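Local coordinates for protein NADPH-dependent aldehyde reductase YqhD (Escherichia coli, PDB 4QGS) that reduces a broad range of short-chain aldehydes to the corresponding alcohols with NADPH, using one catalytic zinc ion per subunit, at residues P272-E283 / K370-E381. Residues are numbered along the deposited sequence; the frame is centred on the assembly and turned at random. Where two conformers were deposited one is given.
Sequences PQDWATHMLGHE and KLEEHGMTQLGE. With ZN (zinc ion), chain B.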
loop_
_atom_site.group_PDB
_atom_site.type_symbol
_atom_site.label_atom_id
_atom_site.label_comp_id
_atom_site.label_asym_id
_atom_site.label_seq_id
_atom_site.Cartn_x
_atom_site.Cartn_y
_atom_site.Cartn_z
ATOM N N PRO A 272 -0.909 18.840 0.382
ATOM C CA PRO A 272 -0.917 18.434 1.795
ATOM C C PRO A 272 -1.282 16.973 1.913
ATOM O O PRO A 272 -2.041 16.460 1.086
ATOM C CB PRO A 272 -2.004 19.318 2.423
ATOM C CG PRO A 272 -2.179 20.455 1.468
ATOM C CD PRO A 272 -1.904 19.891 0.111
ATOM N N GLN A 273 -0.721 16.293 2.900
ATOM C CA GLN A 273 -1.083 14.891 3.093
ATOM C C GLN A 273 -1.465 14.658 4.530
ATOM O O GLN A 273 -0.899 15.256 5.436
ATOM C CB GLN A 273 0.061 13.979 2.677
ATOM C CG GLN A 273 0.391 14.113 1.176
ATOM C CD GLN A 273 1.404 13.115 0.695
ATOM O OE1 GLN A 273 1.634 12.086 1.328
ATOM N NE2 GLN A 273 2.028 13.414 -0.443
ATOM N N ASP A 274 -2.426 13.762 4.726
ATOM C CA ASP A 274 -3.036 13.545 6.027
ATOM C C ASP A 274 -2.359 12.354 6.713
ATOM O O ASP A 274 -1.413 12.528 7.480
ATOM C CB ASP A 274 -4.543 13.332 5.833
ATOM C CG ASP A 274 -5.307 13.170 7.147
ATOM O OD1 ASP A 274 -4.672 13.003 8.198
ATOM O OD2 ASP A 274 -6.554 13.200 7.097
ATOM N N TRP A 275 -2.863 11.157 6.402
ATOM C CA TRP A 275 -2.386 9.853 6.888
ATOM C C TRP A 275 -2.820 9.546 8.309
ATOM O O TRP A 275 -2.441 8.512 8.842
ATOM C CB TRP A 275 -0.865 9.716 6.763
ATOM C CG TRP A 275 -0.457 9.814 5.320
ATOM C CD1 TRP A 275 0.210 10.849 4.727
ATOM C CD2 TRP A 275 -0.763 8.881 4.281
ATOM N NE1 TRP A 275 0.363 10.600 3.378
ATOM C CE2 TRP A 275 -0.229 9.397 3.082
ATOM C CE3 TRP A 275 -1.424 7.645 4.247
ATOM C CZ2 TRP A 275 -0.336 8.731 1.869
ATOM C CZ3 TRP A 275 -1.535 6.986 3.043
ATOM C CH2 TRP A 275 -0.985 7.527 1.869
ATOM N N ALA A 276 -3.623 10.422 8.906
ATOM C CA ALA A 276 -4.106 10.156 10.266
ATOM C C ALA A 276 -5.022 8.936 10.297
ATOM O O ALA A 276 -5.026 8.182 11.279
ATOM C CB ALA A 276 -4.825 11.368 10.832
ATOM N N THR A 277 -5.802 8.743 9.236
ATOM C CA THR A 277 -6.666 7.552 9.150
ATOM C C THR A 277 -5.816 6.280 9.181
ATOM O O THR A 277 -6.127 5.331 9.917
ATOM C CB THR A 277 -7.548 7.579 7.885
ATOM O OG1 THR A 277 -8.518 8.634 8.008
ATOM C CG2 THR A 277 -8.289 6.231 7.680
ATOM N N HIS A 278 -4.726 6.270 8.415
ATOM C CA HIS A 278 -3.769 5.168 8.471
ATOM C C HIS A 278 -3.148 4.985 9.865
ATOM O O HIS A 278 -3.066 3.857 10.349
ATOM C CB HIS A 278 -2.658 5.347 7.412
ATOM C CG HIS A 278 -2.941 4.629 6.124
ATOM N ND1 HIS A 278 -3.882 5.067 5.216
ATOM C CD2 HIS A 278 -2.442 3.474 5.611
ATOM C CE1 HIS A 278 -3.943 4.222 4.199
ATOM N NE2 HIS A 278 -3.072 3.248 4.413
ATOM N N MET A 279 -2.723 6.072 10.513
ATOM C CA MET A 279 -2.060 5.942 11.807
ATOM C C MET A 279 -3.014 5.401 12.872
ATOM O O MET A 279 -2.631 4.527 13.668
ATOM C CB MET A 279 -1.471 7.288 12.246
ATOM C CG MET A 279 -0.366 7.795 11.307
ATOM S SD MET A 279 0.994 6.626 11.091
ATOM C CE MET A 279 0.600 5.937 9.492
ATOM N N LEU A 280 -4.252 5.895 12.873
ATOM C CA LEU A 280 -5.271 5.406 13.817
ATOM C C LEU A 280 -5.647 3.966 13.503
ATOM O O LEU A 280 -5.789 3.129 14.397
ATOM C CB LEU A 280 -6.527 6.281 13.778
ATOM C CG LEU A 280 -6.427 7.695 14.378
ATOM C CD1 LEU A 280 -7.801 8.360 14.411
ATOM C CD2 LEU A 280 -5.847 7.634 15.758
ATOM N N GLY A 281 -5.803 3.682 12.215
ATOM C CA GLY A 281 -6.122 2.339 11.780
ATOM C C GLY A 281 -5.070 1.320 12.172
ATOM O O GLY A 281 -5.408 0.178 12.533
ATOM N N HIS A 282 -3.802 1.717 12.107
ATOM C CA HIS A 282 -2.692 0.815 12.400
ATOM C C HIS A 282 -2.768 0.250 13.823
ATOM O O HIS A 282 -2.396 -0.891 14.054
ATOM C CB HIS A 282 -1.347 1.523 12.201
ATOM C CG HIS A 282 -0.938 1.677 10.764
ATOM N ND1 HIS A 282 0.187 2.380 10.388
ATOM C CD2 HIS A 282 -1.499 1.227 9.615
ATOM C CE1 HIS A 282 0.303 2.355 9.072
ATOM N NE2 HIS A 282 -0.707 1.664 8.578
ATOM N N GLU A 283 -3.230 1.057 14.776
ATOM C CA GLU A 283 -3.367 0.578 16.155
ATOM C C GLU A 283 -4.477 -0.465 16.294
ATOM O O GLU A 283 -4.379 -1.354 17.143
ATOM C CB GLU A 283 -3.624 1.744 17.117
ATOM C CG GLU A 283 -2.557 2.830 17.090
ATOM C CD GLU A 283 -1.156 2.362 17.445
ATOM O OE1 GLU A 283 -0.960 1.229 17.923
ATOM O OE2 GLU A 283 -0.218 3.160 17.250
ATOM N N LYS A 370 -1.244 3.267 23.147
ATOM C CA LYS A 370 -0.366 2.833 22.067
ATOM C C LYS A 370 -0.015 3.968 21.116
ATOM O O LYS A 370 1.144 4.099 20.717
ATOM C CB LYS A 370 -1.001 1.680 21.297
ATOM C CG LYS A 370 -0.792 0.326 21.971
ATOM C CD LYS A 370 0.701 0.015 22.075
ATOM C CE LYS A 370 0.959 -1.316 22.753
ATOM N NZ LYS A 370 2.420 -1.649 22.767
ATOM N N LEU A 371 -1.003 4.780 20.742
ATOM C CA LEU A 371 -0.726 5.969 19.933
ATOM C C LEU A 371 0.330 6.836 20.592
ATOM O O LEU A 371 1.263 7.300 19.932
ATOM C CB LEU A 371 -1.983 6.807 19.715
ATOM C CG LEU A 371 -3.039 6.391 18.697
ATOM C CD1 LEU A 371 -4.172 7.392 18.821
ATOM C CD2 LEU A 371 -2.473 6.361 17.259
ATOM N N GLU A 372 0.177 7.065 21.892
ATOM C CA GLU A 372 1.120 7.918 22.598
ATOM C C GLU A 372 2.502 7.279 22.624
ATOM O O GLU A 372 3.515 7.959 22.418
ATOM C CB GLU A 372 0.625 8.221 24.017
ATOM C CG GLU A 372 1.582 9.090 24.825
ATOM C CD GLU A 372 0.933 9.703 26.054
ATOM O OE1 GLU A 372 -0.043 9.125 26.567
ATOM O OE2 GLU A 372 1.404 10.767 26.510
ATOM N N GLU A 373 2.537 5.970 22.853
ATOM C CA GLU A 373 3.787 5.220 22.878
ATOM C C GLU A 373 4.505 5.317 21.524
ATOM O O GLU A 373 5.738 5.390 21.450
ATOM C CB GLU A 373 3.506 3.756 23.238
ATOM C CG GLU A 373 4.737 2.870 23.354
ATOM C CD GLU A 373 4.391 1.412 23.626
ATOM O OE1 GLU A 373 3.324 1.141 24.229
ATOM O OE2 GLU A 373 5.190 0.537 23.227
ATOM N N HIS A 374 3.714 5.335 20.458
ATOM C CA HIS A 374 4.252 5.334 19.106
ATOM C C HIS A 374 4.484 6.740 18.557
ATOM O O HIS A 374 4.847 6.901 17.392
ATOM C CB HIS A 374 3.316 4.555 18.189
ATOM C CG HIS A 374 3.182 3.113 18.561
ATOM N ND1 HIS A 374 2.082 2.358 18.224
ATOM C CD2 HIS A 374 4.021 2.284 19.226
ATOM C CE1 HIS A 374 2.240 1.123 18.678
ATOM N NE2 HIS A 374 3.409 1.052 19.289
ATOM N N GLY A 375 4.281 7.749 19.401
ATOM C CA GLY A 375 4.550 9.131 19.036
ATOM C C GLY A 375 3.521 9.737 18.104
ATOM O O GLY A 375 3.774 10.757 17.469
ATOM N N MET A 376 2.351 9.107 18.026
ATOM C CA MET A 376 1.301 9.549 17.119
ATOM C C MET A 376 0.329 10.508 17.814
ATOM O O MET A 376 -0.845 10.194 17.930
ATOM C CB MET A 376 0.535 8.329 16.587
ATOM C CG MET A 376 1.417 7.314 15.910
ATOM S SD MET A 376 2.118 7.971 14.381
ATOM C CE MET A 376 3.139 6.577 13.893
ATOM N N THR A 377 0.812 11.679 18.245
ATOM C CA THR A 377 0.110 12.539 19.193
ATOM C C THR A 377 -0.307 13.920 18.552
ATOM O O THR A 377 -1.004 14.704 19.215
ATOM C CB THR A 377 1.018 12.782 20.449
ATOM O OG1 THR A 377 2.266 13.307 19.976
ATOM C CG2 THR A 377 1.250 11.502 21.180
ATOM N N GLN A 378 0.182 14.204 17.321
ATOM C CA GLN A 378 -0.035 15.403 16.502
ATOM C C GLN A 378 -0.441 15.047 15.115
ATOM O O GLN A 378 0.220 15.466 14.205
ATOM C CB GLN A 378 1.252 16.171 16.282
ATOM C CG GLN A 378 1.951 16.864 17.373
ATOM C CD GLN A 378 2.602 15.837 18.330
ATOM O OE1 GLN A 378 2.426 14.624 18.126
ATOM N NE2 GLN A 378 3.527 16.310 19.203
ATOM N N LEU A 379 -1.480 14.274 14.907
ATOM C CA LEU A 379 -1.690 13.709 13.578
ATOM C C LEU A 379 -2.399 14.671 12.622
ATOM O O LEU A 379 -2.914 15.720 13.033
ATOM C CB LEU A 379 -2.469 12.380 13.691
ATOM C CG LEU A 379 -1.812 11.313 14.577
ATOM C CD1 LEU A 379 -2.750 10.092 14.703
ATOM C CD2 LEU A 379 -0.458 10.891 13.989
ATOM N N GLY A 380 -2.353 14.324 11.332
ATOM C CA GLY A 380 -3.111 15.014 10.308
ATOM C C GLY A 380 -2.312 16.064 9.563
ATOM O O GLY A 380 -1.226 16.446 9.994
ATOM N N GLU A 381 -2.861 16.544 8.453
ATOM C CA GLU A 381 -2.156 17.545 7.643
ATOM C C GLU A 381 -1.983 18.860 8.408
ATOM O O GLU A 381 -1.107 19.679 8.077
ATOM C CB GLU A 381 -2.879 17.793 6.313
ATOM C CG GLU A 381 -4.257 18.423 6.394
ATOM C CD GLU A 381 -5.378 17.398 6.507
ATOM O OE1 GLU A 381 -5.113 16.253 6.947
ATOM O OE2 GLU A 381 -6.528 17.740 6.157
HETATM ZN ZN ZN B . -2.701 1.459 3.271
HETATM O O HOH W 1 -1.052 12.001 10.294
HETATM O O HOH W 2 -0.719 1.462 3.954
HETATM O O HOH W 3 -1.698 -0.091 2.166
#
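Leu280 and Leu371 meet methyl to methyl at the buried side of this contact, CD2 of the first only 3.5 Å from CD1 of the second, tighter than usual for two carbons. Leu379 CD1 extends this apolar seam to Met279 CB, Leu379 CB rests on the methyl of Ala276, and Ser390 of helix 387-396 lies against both Leu280 and Leu371. Toward solvent the contact thins to the partly exposed methionines and a bond from exposed His374. There the side chains of Met279 and Met376 cross at about a right angle, with Met279 SD 3.5 Å from Met376 CE. His374, just before Gly375 of the Schellman motif that ends helix 364-373, donates from ND1 to the syn lone pair of Glu283 OE2 (2.6 Å, 165°), ring and carboxylate lying nearly coplanar; a bend at chi2 (-60°) turns that carboxylate toward the ring while Glu283 CG packs on Leu371 CD2. At the other end, Asp274 OD2 and Glu381 OE1 approach to 3.4 Å, and water 1 bridges Asp274 O to Gly380 N. Asp274 OD1 closes an Asx turn onto Ala276 N, at the start of the helix that carries zinc ligand His278. Lys311 forms salt bridges with Asp274 OD2 and Glu381 OE2, which probably offset the acids' mutual repulsion and would let both stay ionised.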